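Side-chain contacts in SusD homolog (Bacteroides thetaiotaomicron, PDB 3SGH), which probably binds sugars at the outer membrane, as a SusD-like lipoprotein built on an alpha-alpha superhelix, and is likely to serve glycan uptake: residues Q175-K178 / K183-K186; G224-D229 / F352-V357; N26-P31 / R109-Q114; L90-T95 / V100-A105. One frame throughout, in Å; residues are numbered along the deposited sequence.

Contact 1: Q175-K178 / K183-K186; sequences QFYK and KWLK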
loop_
_atom_site.group_PDB
_atom_site.type_symbol
_atom_site.label_atom_id
_atom_site.label_comp_id
_atom_site.label_asym_id
_atom_site.label_seq_id
_atom_site.Cartn_x
_atom_site.Cartn_y
_atom_site.Cartn_z
ATOM N N GLN A 175 -17.412 -0.914 -11.117
ATOM C CA GLN A 175 -16.946 -2.295 -11.147
ATOM C C GLN A 175 -16.539 -2.873 -9.792
ATOM O O GLN A 175 -16.269 -4.073 -9.681
ATOM C CB GLN A 175 -15.773 -2.443 -12.120
ATOM C CG GLN A 175 -14.444 -1.775 -11.727
ATOM C CD GLN A 175 -14.246 -0.384 -12.282
ATOM O OE1 GLN A 175 -15.211 0.381 -12.454
ATOM N NE2 GLN A 175 -12.980 -0.027 -12.545
ATOM N N PHE A 176 -16.455 -2.018 -8.779
ATOM C CA PHE A 176 -16.032 -2.453 -7.433
ATOM C C PHE A 176 -17.199 -3.048 -6.654
ATOM O O PHE A 176 -17.125 -4.205 -6.180
ATOM C CB PHE A 176 -15.410 -1.256 -6.699
ATOM C CG PHE A 176 -14.257 -0.652 -7.460
ATOM C CD1 PHE A 176 -12.962 -1.163 -7.322
ATOM C CD2 PHE A 176 -14.478 0.356 -8.365
ATOM C CE1 PHE A 176 -11.917 -0.637 -8.053
ATOM C CE2 PHE A 176 -13.434 0.876 -9.116
ATOM C CZ PHE A 176 -12.151 0.395 -8.953
ATOM N N TYR A 177 -18.278 -2.283 -6.571
ATOM C CA TYR A 177 -19.455 -2.667 -5.788
ATOM C C TYR A 177 -20.803 -2.504 -6.486
ATOM O O TYR A 177 -21.848 -2.604 -5.838
ATOM C CB TYR A 177 -19.451 -1.834 -4.538
ATOM C CG TYR A 177 -18.271 -2.037 -3.594
ATOM C CD1 TYR A 177 -17.916 -3.307 -3.129
ATOM C CD2 TYR A 177 -17.584 -0.945 -3.079
ATOM C CE1 TYR A 177 -16.879 -3.483 -2.207
ATOM C CE2 TYR A 177 -16.530 -1.121 -2.141
ATOM C CZ TYR A 177 -16.200 -2.385 -1.703
ATOM O OH TYR A 177 -15.196 -2.508 -0.778
ATOM N N LYS A 178 -20.795 -2.249 -7.792
ATOM C CA LYS A 178 -22.030 -2.218 -8.617
ATOM C C LYS A 178 -23.085 -1.249 -8.061
ATOM O O LYS A 178 -24.307 -1.484 -8.151
ATOM C CB LYS A 178 -22.591 -3.629 -8.733
ATOM C CG LYS A 178 -21.619 -4.642 -9.369
ATOM C CD LYS A 178 -22.306 -6.036 -9.564
ATOM C CE LYS A 178 -21.654 -6.905 -10.709
ATOM N NZ LYS A 178 -20.194 -7.248 -10.473
ATOM N N LYS A 183 -21.525 -0.767 0.721
ATOM C CA LYS A 183 -20.155 -1.319 0.562
ATOM C C LYS A 183 -19.156 -0.169 0.473
ATOM O O LYS A 183 -18.101 -0.190 1.129
ATOM C CB LYS A 183 -20.018 -2.175 -0.676
ATOM C CG LYS A 183 -20.781 -3.464 -0.684
ATOM C CD LYS A 183 -20.162 -4.536 0.193
ATOM C CE LYS A 183 -20.938 -5.913 0.126
ATOM N NZ LYS A 183 -20.815 -6.634 -1.182
ATOM N N TRP A 184 -19.508 0.858 -0.289
ATOM C CA TRP A 184 -18.638 2.024 -0.327
ATOM C C TRP A 184 -18.494 2.707 1.041
ATOM O O TRP A 184 -17.440 3.270 1.365
ATOM C CB TRP A 184 -19.070 3.038 -1.362
ATOM C CG TRP A 184 -18.716 2.674 -2.757
ATOM C CD1 TRP A 184 -19.572 2.299 -3.734
ATOM C CD2 TRP A 184 -17.403 2.639 -3.331
ATOM N NE1 TRP A 184 -18.886 2.051 -4.904
ATOM C CE2 TRP A 184 -17.548 2.238 -4.678
ATOM C CE3 TRP A 184 -16.122 2.921 -2.839
ATOM C CZ2 TRP A 184 -16.467 2.112 -5.535
ATOM C CZ3 TRP A 184 -15.042 2.772 -3.695
ATOM C CH2 TRP A 184 -15.230 2.375 -5.028
ATOM N N LEU A 185 -19.534 2.655 1.857
ATOM C CA LEU A 185 -19.466 3.319 3.173
ATOM C C LEU A 185 -18.467 2.601 4.063
ATOM O O LEU A 185 -17.698 3.240 4.760
ATOM C CB LEU A 185 -20.859 3.358 3.818
ATOM C CG LEU A 185 -20.977 4.170 5.120
ATOM C CD1 LEU A 185 -20.739 5.640 4.891
ATOM C CD2 LEU A 185 -22.396 3.921 5.770
ATOM N N LYS A 186 -18.495 1.273 4.063
ATOM C CA LYS A 186 -17.527 0.476 4.799
ATOM C C LYS A 186 -16.127 0.722 4.271
ATOM O O LYS A 186 -15.189 0.873 5.056
ATOM C CB LYS A 186 -17.889 -1.030 4.758
ATOM C CG LYS A 186 -19.089 -1.370 5.621
ATOM C CD LYS A 186 -19.443 -2.868 5.565
ATOM C CE LYS A 186 -20.102 -3.177 4.217
ATOM N NZ LYS A 186 -21.077 -4.321 4.174
#

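Contact 2: G224-D229 / F352-V357; sequences GDSSYD and FEEFGV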
loop_
_atom_site.group_PDB
_atom_site.type_symbol
_atom_site.label_atom_id
_atom_site.label_comp_id
_atom_site.label_asym_id
_atom_site.label_seq_id
_atom_site.Cartn_x
_atom_site.Cartn_y
_atom_site.Cartn_z
ATOM N N GLY A 224 -16.888 -10.552 1.726
ATOM C CA GLY A 224 -17.768 -9.950 0.710
ATOM C C GLY A 224 -17.677 -8.434 0.653
ATOM O O GLY A 224 -18.183 -7.806 -0.263
ATOM N N ASP A 225 -17.048 -7.843 1.658
ATOM C CA ASP A 225 -16.857 -6.415 1.707
ATOM C C ASP A 225 -15.604 -5.914 0.958
ATOM O O ASP A 225 -15.469 -4.710 0.666
ATOM C CB ASP A 225 -16.746 -5.964 3.170
ATOM C CG ASP A 225 -18.019 -6.206 3.983
ATOM O OD1 ASP A 225 -19.099 -6.320 3.400
ATOM O OD2 ASP A 225 -17.940 -6.264 5.250
ATOM N N SER A 226 -14.669 -6.820 0.690
ATOM C CA SER A 226 -13.401 -6.460 0.086
ATOM C C SER A 226 -13.602 -5.842 -1.280
ATOM O O SER A 226 -14.525 -6.216 -2.005
ATOM C CB SER A 226 -12.517 -7.706 -0.049
ATOM O OG SER A 226 -12.185 -8.209 1.279
ATOM N N SER A 227 -12.717 -4.920 -1.641
ATOM C CA SER A 227 -12.776 -4.227 -2.922
ATOM C C SER A 227 -11.732 -4.738 -3.889
ATOM O O SER A 227 -10.506 -4.740 -3.560
ATOM C CB SER A 227 -12.526 -2.725 -2.726
ATOM O OG SER A 227 -12.531 -2.069 -3.980
ATOM N N TYR A 228 -12.221 -5.106 -5.072
ATOM C CA TYR A 228 -11.390 -5.480 -6.237
ATOM C C TYR A 228 -11.806 -4.700 -7.512
ATOM O O TYR A 228 -12.977 -4.374 -7.687
ATOM C CB TYR A 228 -11.568 -6.924 -6.561
ATOM C CG TYR A 228 -11.045 -7.920 -5.555
ATOM C CD1 TYR A 228 -11.830 -8.296 -4.476
ATOM C CD2 TYR A 228 -9.827 -8.549 -5.736
ATOM C CE1 TYR A 228 -11.372 -9.232 -3.541
ATOM C CE2 TYR A 228 -9.392 -9.540 -4.852
ATOM C CZ TYR A 228 -10.171 -9.861 -3.751
ATOM O OH TYR A 228 -9.757 -10.811 -2.849
ATOM N N ASP A 229 -10.849 -4.412 -8.388
ATOM C CA ASP A 229 -11.159 -3.740 -9.657
ATOM C C ASP A 229 -11.578 -4.868 -10.596
ATOM O O ASP A 229 -10.762 -5.467 -11.280
ATOM C CB ASP A 229 -9.949 -2.942 -10.169
ATOM C CG ASP A 229 -10.285 -2.041 -11.357
ATOM O OD1 ASP A 229 -11.275 -2.355 -12.083
ATOM O OD2 ASP A 229 -9.542 -1.075 -11.566
ATOM N N PHE A 352 -7.148 -15.853 5.337
ATOM C CA PHE A 352 -7.276 -17.201 4.830
ATOM C C PHE A 352 -8.543 -17.333 4.000
ATOM O O PHE A 352 -8.492 -17.818 2.880
ATOM C CB PHE A 352 -7.329 -18.237 5.944
ATOM C CG PHE A 352 -5.976 -18.672 6.467
ATOM C CD1 PHE A 352 -5.054 -17.765 6.972
ATOM C CD2 PHE A 352 -5.626 -20.001 6.478
ATOM C CE1 PHE A 352 -3.817 -18.213 7.480
ATOM C CE2 PHE A 352 -4.416 -20.411 7.019
ATOM C CZ PHE A 352 -3.521 -19.527 7.492
ATOM N N GLU A 353 -9.666 -16.870 4.558
ATOM C CA GLU A 353 -10.929 -16.943 3.871
ATOM C C GLU A 353 -10.907 -16.219 2.520
ATOM O O GLU A 353 -11.412 -16.734 1.526
ATOM C CB GLU A 353 -12.075 -16.397 4.747
ATOM C CG GLU A 353 -13.426 -16.685 4.111
ATOM C CD GLU A 353 -14.593 -16.171 4.937
ATOM O OE1 GLU A 353 -14.333 -15.486 5.964
ATOM O OE2 GLU A 353 -15.753 -16.438 4.528
ATOM N N GLU A 354 -10.365 -15.009 2.503
ATOM C CA GLU A 354 -10.278 -14.209 1.294
ATOM C C GLU A 354 -9.639 -14.983 0.140
ATOM O O GLU A 354 -10.060 -14.833 -1.024
ATOM C CB GLU A 354 -9.419 -12.979 1.571
ATOM C CG GLU A 354 -9.372 -11.944 0.478
ATOM C CD GLU A 354 -10.652 -11.119 0.414
ATOM O OE1 GLU A 354 -11.170 -10.719 1.492
ATOM O OE2 GLU A 354 -11.108 -10.838 -0.715
ATOM N N PHE A 355 -8.598 -15.748 0.460
ATOM C CA PHE A 355 -7.842 -16.502 -0.540
ATOM C C PHE A 355 -8.257 -17.968 -0.648
ATOM O O PHE A 355 -7.622 -18.711 -1.379
ATOM C CB PHE A 355 -6.355 -16.394 -0.242
ATOM C CG PHE A 355 -5.753 -15.106 -0.737
ATOM C CD1 PHE A 355 -5.837 -13.935 0.014
ATOM C CD2 PHE A 355 -5.144 -15.051 -1.982
ATOM C CE1 PHE A 355 -5.306 -12.750 -0.462
ATOM C CE2 PHE A 355 -4.612 -13.847 -2.468
ATOM C CZ PHE A 355 -4.702 -12.694 -1.711
ATOM N N GLY A 356 -9.280 -18.385 0.081
ATOM C CA GLY A 356 -9.803 -19.760 -0.035
ATOM C C GLY A 356 -8.892 -20.829 0.538
ATOM O O GLY A 356 -8.885 -21.994 0.080
ATOM N N VAL A 357 -8.130 -20.425 1.542
ATOM C CA VAL A 357 -7.159 -21.273 2.190
ATOM C C VAL A 357 -7.736 -21.790 3.508
ATOM O O VAL A 357 -8.387 -21.053 4.253
ATOM C CB VAL A 357 -5.857 -20.469 2.379
ATOM C CG1 VAL A 357 -4.838 -21.254 3.125
ATOM C CG2 VAL A 357 -5.357 -20.040 0.965
#

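Contact 3: N26-P31 / R109-Q114; sequences NVYACP and RVYGMQ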
loop_
_atom_site.group_PDB
_atom_site.type_symbol
_atom_site.label_atom_id
_atom_site.label_comp_id
_atom_site.label_asym_id
_atom_site.label_seq_id
_atom_site.Cartn_x
_atom_site.Cartn_y
_atom_site.Cartn_z
ATOM N N ASN A 26 -8.971 4.454 -11.619
ATOM C CA ASN A 26 -7.686 3.755 -11.789
ATOM C C ASN A 26 -6.717 3.936 -10.603
ATOM O O ASN A 26 -5.814 3.132 -10.438
ATOM C CB ASN A 26 -7.023 4.205 -13.067
ATOM C CG ASN A 26 -7.697 3.585 -14.285
ATOM O OD1 ASN A 26 -7.496 2.397 -14.552
ATOM N ND2 ASN A 26 -8.568 4.344 -14.947
ATOM N N VAL A 27 -6.912 4.946 -9.749
ATOM C CA VAL A 27 -6.056 5.044 -8.567
ATOM C C VAL A 27 -6.213 3.912 -7.558
ATOM O O VAL A 27 -5.319 3.705 -6.754
ATOM C CB VAL A 27 -6.163 6.372 -7.817
ATOM C CG1 VAL A 27 -5.824 7.567 -8.771
ATOM C CG2 VAL A 27 -7.535 6.533 -7.117
ATOM N N TYR A 28 -7.334 3.202 -7.562
ATOM C CA TYR A 28 -7.572 2.210 -6.521
ATOM C C TYR A 28 -6.654 1.006 -6.632
ATOM O O TYR A 28 -6.126 0.539 -5.638
ATOM C CB TYR A 28 -9.016 1.758 -6.557
ATOM C CG TYR A 28 -9.998 2.793 -6.049
ATOM C CD1 TYR A 28 -9.916 3.265 -4.749
ATOM C CD2 TYR A 28 -11.063 3.237 -6.814
ATOM C CE1 TYR A 28 -10.809 4.202 -4.226
ATOM C CE2 TYR A 28 -11.958 4.184 -6.293
ATOM C CZ TYR A 28 -11.827 4.659 -4.992
ATOM O OH TYR A 28 -12.695 5.587 -4.436
ATOM N N ALA A 29 -6.435 0.544 -7.849
ATOM C CA ALA A 29 -5.641 -0.659 -8.070
ATOM C C ALA A 29 -4.561 -0.520 -9.132
ATOM O O ALA A 29 -3.691 -1.389 -9.196
ATOM C CB ALA A 29 -6.547 -1.822 -8.434
ATOM N N CYS A 30 -4.634 0.525 -9.975
ATOM C CA CYS A 30 -3.688 0.700 -11.115
ATOM C C CYS A 30 -3.559 -0.541 -12.008
ATOM O O CYS A 30 -2.464 -1.110 -12.121
ATOM C CB CYS A 30 -2.316 1.111 -10.600
ATOM S SG CYS A 30 -2.345 2.833 -9.960
ATOM N N PRO A 31 -4.655 -0.958 -12.660
ATOM C CA PRO A 31 -4.599 -2.129 -13.553
ATOM C C PRO A 31 -3.833 -1.982 -14.884
ATOM O O PRO A 31 -3.323 -2.989 -15.410
ATOM C CB PRO A 31 -6.062 -2.431 -13.821
ATOM C CG PRO A 31 -6.748 -1.105 -13.683
ATOM C CD PRO A 31 -6.027 -0.405 -12.561
ATOM N N ARG A 109 -10.452 10.875 -5.078
ATOM C CA ARG A 109 -9.382 11.864 -4.911
ATOM C C ARG A 109 -8.622 11.653 -3.629
ATOM O O ARG A 109 -7.422 11.599 -3.646
ATOM C CB ARG A 109 -9.970 13.262 -4.902
ATOM C CG ARG A 109 -8.960 14.402 -4.868
ATOM C CD ARG A 109 -9.671 15.683 -4.809
ATOM N NE ARG A 109 -8.753 16.817 -4.739
ATOM C CZ ARG A 109 -9.022 17.984 -4.178
ATOM N NH1 ARG A 109 -10.159 18.189 -3.497
ATOM N NH2 ARG A 109 -8.094 18.927 -4.240
ATOM N N VAL A 110 -9.339 11.507 -2.506
ATOM C CA VAL A 110 -8.671 11.235 -1.250
ATOM C C VAL A 110 -7.839 9.943 -1.383
ATOM O O VAL A 110 -6.713 9.916 -0.913
ATOM C CB VAL A 110 -9.632 11.160 -0.044
ATOM C CG1 VAL A 110 -8.896 10.521 1.205
ATOM C CG2 VAL A 110 -10.278 12.561 0.302
ATOM N N TYR A 111 -8.359 8.877 -1.995
ATOM C CA TYR A 111 -7.620 7.583 -2.092
ATOM C C TYR A 111 -6.274 7.795 -2.802
ATOM O O TYR A 111 -5.197 7.348 -2.344
ATOM C CB TYR A 111 -8.417 6.467 -2.818
ATOM C CG TYR A 111 -7.776 5.129 -2.530
ATOM C CD1 TYR A 111 -6.736 4.610 -3.340
ATOM C CD2 TYR A 111 -8.147 4.413 -1.403
ATOM C CE1 TYR A 111 -6.125 3.392 -3.002
ATOM C CE2 TYR A 111 -7.553 3.213 -1.081
ATOM C CZ TYR A 111 -6.553 2.708 -1.883
ATOM O OH TYR A 111 -5.949 1.526 -1.506
ATOM N N GLY A 112 -6.330 8.537 -3.885
ATOM C CA GLY A 112 -5.174 8.755 -4.708
ATOM C C GLY A 112 -4.172 9.653 -4.029
ATOM O O GLY A 112 -2.964 9.430 -4.109
HETATM N N MSE A 113 -4.681 10.705 -3.397
HETATM C CA MSE A 113 -3.813 11.696 -2.810
HETATM C C MSE A 113 -3.246 11.256 -1.457
HETATM O O MSE A 113 -2.165 11.716 -1.068
HETATM C CB MSE A 113 -4.516 13.038 -2.707
HETATM C CG MSE A 113 -4.809 13.616 -4.133
HETATM SE SE MSE A 113 -3.187 13.907 -5.171
HETATM C CE MSE A 113 -3.577 12.817 -6.696
ATOM N N GLN A 114 -3.936 10.383 -0.728
ATOM C CA GLN A 114 -3.342 9.852 0.507
ATOM C C GLN A 114 -2.146 8.969 0.170
ATOM O O GLN A 114 -1.160 8.980 0.878
ATOM C CB GLN A 114 -4.359 9.132 1.391
ATOM C CG GLN A 114 -5.036 7.887 0.862
ATOM C CD GLN A 114 -4.177 6.620 0.910
ATOM O OE1 GLN A 114 -3.405 6.438 1.831
ATOM N NE2 GLN A 114 -4.323 5.754 -0.104
HETATM O O HOH W 1 -4.765 0.348 -3.352
#

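Contact 4: L90-T95 / V100-A105; sequences LVENST and VIYAMA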
loop_
_atom_site.group_PDB
_atom_site.type_symbol
_atom_site.label_atom_id
_atom_site.label_comp_id
_atom_site.label_asym_id
_atom_site.label_seq_id
_atom_site.Cartn_x
_atom_site.Cartn_y
_atom_site.Cartn_z
ATOM N N LEU A 90 -14.124 18.704 -12.827
ATOM C CA LEU A 90 -15.230 18.551 -13.753
ATOM C C LEU A 90 -16.449 17.921 -13.070
ATOM O O LEU A 90 -17.587 18.371 -13.294
ATOM C CB LEU A 90 -14.790 17.709 -14.957
ATOM C CG LEU A 90 -13.786 18.372 -15.905
ATOM C CD1 LEU A 90 -13.299 17.327 -16.931
ATOM C CD2 LEU A 90 -14.358 19.572 -16.648
ATOM N N VAL A 91 -16.224 16.921 -12.214
ATOM C CA VAL A 91 -17.323 16.302 -11.470
ATOM C C VAL A 91 -17.884 17.285 -10.457
ATOM O O VAL A 91 -19.095 17.430 -10.308
ATOM C CB VAL A 91 -16.930 14.992 -10.762
ATOM C CG1 VAL A 91 -18.052 14.505 -9.846
ATOM C CG2 VAL A 91 -16.546 13.901 -11.821
ATOM N N GLU A 92 -17.001 17.952 -9.747
ATOM C CA GLU A 92 -17.426 18.894 -8.721
ATOM C C GLU A 92 -18.331 19.960 -9.305
ATOM O O GLU A 92 -19.388 20.291 -8.736
ATOM C CB GLU A 92 -16.192 19.543 -8.082
ATOM C CG GLU A 92 -16.519 20.540 -6.968
ATOM C CD GLU A 92 -15.298 20.869 -6.102
ATOM O OE1 GLU A 92 -14.412 21.564 -6.632
ATOM O OE2 GLU A 92 -15.213 20.398 -4.926
ATOM N N ASN A 93 -17.928 20.489 -10.458
ATOM C CA ASN A 93 -18.700 21.555 -11.141
ATOM C C ASN A 93 -20.047 21.046 -11.684
ATOM O O ASN A 93 -21.099 21.641 -11.417
ATOM C CB ASN A 93 -17.845 22.217 -12.240
ATOM C CG ASN A 93 -16.736 23.109 -11.664
ATOM O OD1 ASN A 93 -16.776 23.511 -10.483
ATOM N ND2 ASN A 93 -15.727 23.406 -12.488
ATOM N N SER A 94 -20.017 19.915 -12.392
ATOM C CA SER A 94 -21.224 19.299 -12.933
ATOM C C SER A 94 -22.262 18.959 -11.858
ATOM O O SER A 94 -23.463 19.224 -12.041
ATOM C CB SER A 94 -20.856 18.009 -13.685
ATOM O OG SER A 94 -22.026 17.309 -14.064
ATOM N N THR A 95 -21.799 18.402 -10.731
ATOM C CA THR A 95 -22.686 17.960 -9.653
ATOM C C THR A 95 -23.058 19.069 -8.649
ATOM O O THR A 95 -23.901 18.842 -7.763
ATOM C CB THR A 95 -22.049 16.776 -8.831
ATOM O OG1 THR A 95 -20.817 17.217 -8.215
ATOM C CG2 THR A 95 -21.842 15.535 -9.730
ATOM N N VAL A 100 -24.213 11.443 -4.798
ATOM C CA VAL A 100 -23.337 10.248 -4.704
ATOM C C VAL A 100 -22.155 10.320 -5.676
ATOM O O VAL A 100 -21.063 9.851 -5.353
ATOM C CB VAL A 100 -24.177 8.993 -4.917
ATOM C CG1 VAL A 100 -23.286 7.749 -5.149
ATOM C CG2 VAL A 100 -25.108 8.777 -3.710
ATOM N N ILE A 101 -22.318 10.940 -6.833
ATOM C CA ILE A 101 -21.227 10.970 -7.821
ATOM C C ILE A 101 -20.157 11.930 -7.300
ATOM O O ILE A 101 -18.978 11.627 -7.407
ATOM C CB ILE A 101 -21.706 11.336 -9.254
ATOM C CG1 ILE A 101 -22.776 10.320 -9.697
ATOM C CG2 ILE A 101 -20.537 11.430 -10.231
ATOM C CD1 ILE A 101 -22.377 8.832 -9.579
ATOM N N TYR A 102 -20.557 13.040 -6.664
ATOM C CA TYR A 102 -19.599 13.931 -6.057
ATOM C C TYR A 102 -18.898 13.266 -4.883
ATOM O O TYR A 102 -17.682 13.392 -4.736
ATOM C CB TYR A 102 -20.261 15.225 -5.600
ATOM C CG TYR A 102 -19.314 16.162 -4.942
ATOM C CD1 TYR A 102 -18.249 16.710 -5.652
ATOM C CD2 TYR A 102 -19.482 16.540 -3.601
ATOM C CE1 TYR A 102 -17.368 17.593 -5.050
ATOM C CE2 TYR A 102 -18.594 17.442 -3.002
ATOM C CZ TYR A 102 -17.557 17.966 -3.750
ATOM O OH TYR A 102 -16.662 18.868 -3.174
ATOM N N ALA A 103 -19.665 12.574 -4.031
ATOM C CA ALA A 103 -19.101 11.820 -2.919
ATOM C C ALA A 103 -18.036 10.851 -3.447
ATOM O O ALA A 103 -16.939 10.746 -2.880
ATOM C CB ALA A 103 -20.191 11.070 -2.193
HETATM N N MSE A 104 -18.356 10.114 -4.515
HETATM C CA MSE A 104 -17.386 9.163 -5.067
HETATM C C MSE A 104 -16.153 9.847 -5.634
HETATM O O MSE A 104 -15.060 9.294 -5.576
HETATM C CB MSE A 104 -18.034 8.242 -6.108
HETATM C CG MSE A 104 -19.051 7.307 -5.496
HETATM SE SE MSE A 104 -18.316 6.073 -4.273
HETATM C CE MSE A 104 -16.683 5.631 -5.276
ATOM N N ALA A 105 -16.321 11.052 -6.198
ATOM C CA ALA A 105 -15.173 11.807 -6.726
ATOM C C ALA A 105 -14.272 12.263 -5.574
ATOM O O ALA A 105 -13.061 12.163 -5.653
ATOM C CB ALA A 105 -15.653 12.993 -7.578
#

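Contact 1: Q175-K178 / K183-K186
Phe-176 and Tyr-177 both give their backbone N-H groups to one atom, OD1 of Asp-174, in an Asx turn, while OD2 of that carboxylate takes NE1 of Trp-184. One aspartate thus fixes the loop backbone and the edge of the indole that packs against it.

The packing itself is aromatic. Tyr-177 turns the edge of its ring to the face of Trp-184. Its CD2 stands over the indole, 3.6 Å from Trp-184 CE2. The two planes are nearly perpendicular, at 86°, which makes a T-shaped pair.

Lys-183 comes in over one face of the same tyrosine. Its CB lies 3.4 Å from the centroid of the Tyr-177 ring, a close CH-pi contact. With chi2 at -75° the lysine chain bends, and its NZ ends on the carbonyl of Gly-224, while Tyr-177 OH bonds to the carbonyl of Asp-225.

Phe-176 completes the aromatic cluster. Its CB is 3.7 Å from Trp-184 CZ2, and the two rings meet at an oblique angle.

The contact folds the loop after helix 168-171 back on the first turns of helix 181-198. Strand 227-229 packs against the two loop rings. Helices 100-120 and 140-162 both touch the side chain of Trp-184.

Contact 2: G224-D229 / F352-V357
Glu-354 reaches Ser-226 and Tyr-228 through an anti first torsion and a bent second one. Chi1 of -172° sets its CG opposite the backbone N, and chi2 of 75° then turns the carboxylate so that each oxygen meets a different hydroxyl. Tyr-228 comes from the opposite direction and brings its OH to OE2, with ring and carboxylate turned away from coplanar.

Ser-226 OG donates to Glu-354 OE1 at 2.7 Å. It arrives on the syn side, 33° out of the carboxylate plane. Tyr-228 OH donates to Glu-354 OE2 at 2.5 Å, a short bond. It comes from the anti side, nearer the plane, and OE2 lies at the edge of the phenol ring. The two bonds together hold the carboxylate against turning. They would also be expected to favour its charged form.

Ser-226 OG is in turn held by the backbone N of Ala-319. An alanine in place of Glu-354 would probably leave the Ser-226 and Tyr-228 hydroxyls without the carboxylate they donate to and set the Tyr-228 ring freer to shift.

Glu-354 lies in the last turn of helix 340-354, and the chain leaves helical geometry at Gly-356, with positive phi. Val-357 N bonds to Phe-352 O at 3.0 Å and Gly-356 N to Glu-353 O at 3.1 Å. This is a Schellman motif, the classic C-terminal cap of a helix. The contact ties that capped end to strand 227-229 and the residue just before it. The strand pairs antiparallel with strand 314-317 in this mainly helical SusD-like fold.

Contact 3: N26-P31 / R109-Q114
Tyr-28 and Tyr-111 carry the aromatic part. Tyr-28 CD1 lies over one face of the Tyr-111 ring, 3.6 Å above its plane and toward the rim. Tyr-28 CE1 comes equally near the Tyr-111 CB, at 3.6 Å. The ring planes are 55° apart and the two side chains cross at a slant. Gln-114 NE2 sits over the centre of the opposite face, and Tyr-111 is sandwiched between the two.

Val-27 packs on the backbone of Gly-112. Val-27 CG2 is 4.0 Å from Gly-112 N. The CA atoms of these two residues are 5.4 Å apart. Gly-112 has no side chain, and the position a CB would take is tight against Val-27 CG1. Glycine thus lets the short helix 26-29 lie close on helix 100-120, one of the long helices of the alpha-alpha superhelix.

Polar links flank this core. A water donates to Tyr-28 O at 2.7 Å and also bonds to Tyr-111 OH at 2.5 Å. It joins the backbone of one helix to the phenol of the other. Tyr-111 OH has a second partner, Arg-194 NH1. Tyr-28 OH bonds to Thr-108, one turn back on the facing helix. Gln-114 NE2 donates to Tyr-111 O at 2.9 Å, on a lone pair in the carbonyl plane. The bond is bent, and the carbonyl oxygen is tilted from the amide plane of Gln-114. With chi1 at 63° and chi2 at 78° the glutamine chain folds back toward this carbonyl.

Contact 4: L90-T95 / V100-A105
Glu-92 and Tyr-102 lie side by side and point the same way. Both send CG anti to the backbone N, with chi1 near 180°, which swings the two side chains along the same flank of the helix pair. The glutamate CG rests 3.6 Å from CE1 of the Tyr-102 ring. At the far end Tyr-102 OH donates to the anti lone pair of Glu-92 OE2, at 2.7 Å. The acid oxygen is at the edge of the ring, near its plane. The carboxylate itself is well off coplanar with the ring, by 38°.

Thr-95 crosses Tyr-102 at about a right angle. Its OG1 packs 3.3 Å from Tyr-102 CB. The same hydroxyl donates to Val-91 O at 2.7 Å from above the carbonyl plane. That carbonyl also takes Thr-95 N, so two donors grip it.

Val-91 points into the groove between the helices. Its CG1 meets Ala-105 CB at 3.6 Å and Ile-101 CG2 at 4.0 Å. The small alanine lets the valine branch come close.

A leucine in place of Tyr-102 would probably leave the Glu-92 carboxylate without its hydroxyl donor and open a gap beside the glutamate chain.

The contact is a helical hairpin. The axes of segments 90-95 and 100-105 pass 9.3 Å apart, with their directions at 160°, nearly antiparallel, and a brief turn joins them. Helix 17-24 packs on Val-91. Helix 140-162 touches Tyr-102 and Ala-103, and helix 181-198 meets Val-100 and Met-104.

Contacts 1 and 3 each touch all the others. The centre of contact 1 is about 14 Å from that of contact 2, 15 Å from contact 3 and 17 Å from contact 4. Toward contact 2 the link is polar, including a salt bridge, Lys-186 NZ to Asp-225 OD1, 2.9 Å. Toward contact 3 it is aromatic, with Phe-176 CZ 3.7 Å from Tyr-28 CD2. Toward contact 4, Trp-184 CZ2 packs 3.5 Å from the selenomethionine Met-104 CE. Contacts 2 and 3 meet where Asp-229 OD2 lies 3.5 Å from Pro-31 CG. Contacts 3 and 4 share helix 100-120. Contacts 2 and 4 lie farthest apart, about 29 Å between centres. All four join parts of the helical fold.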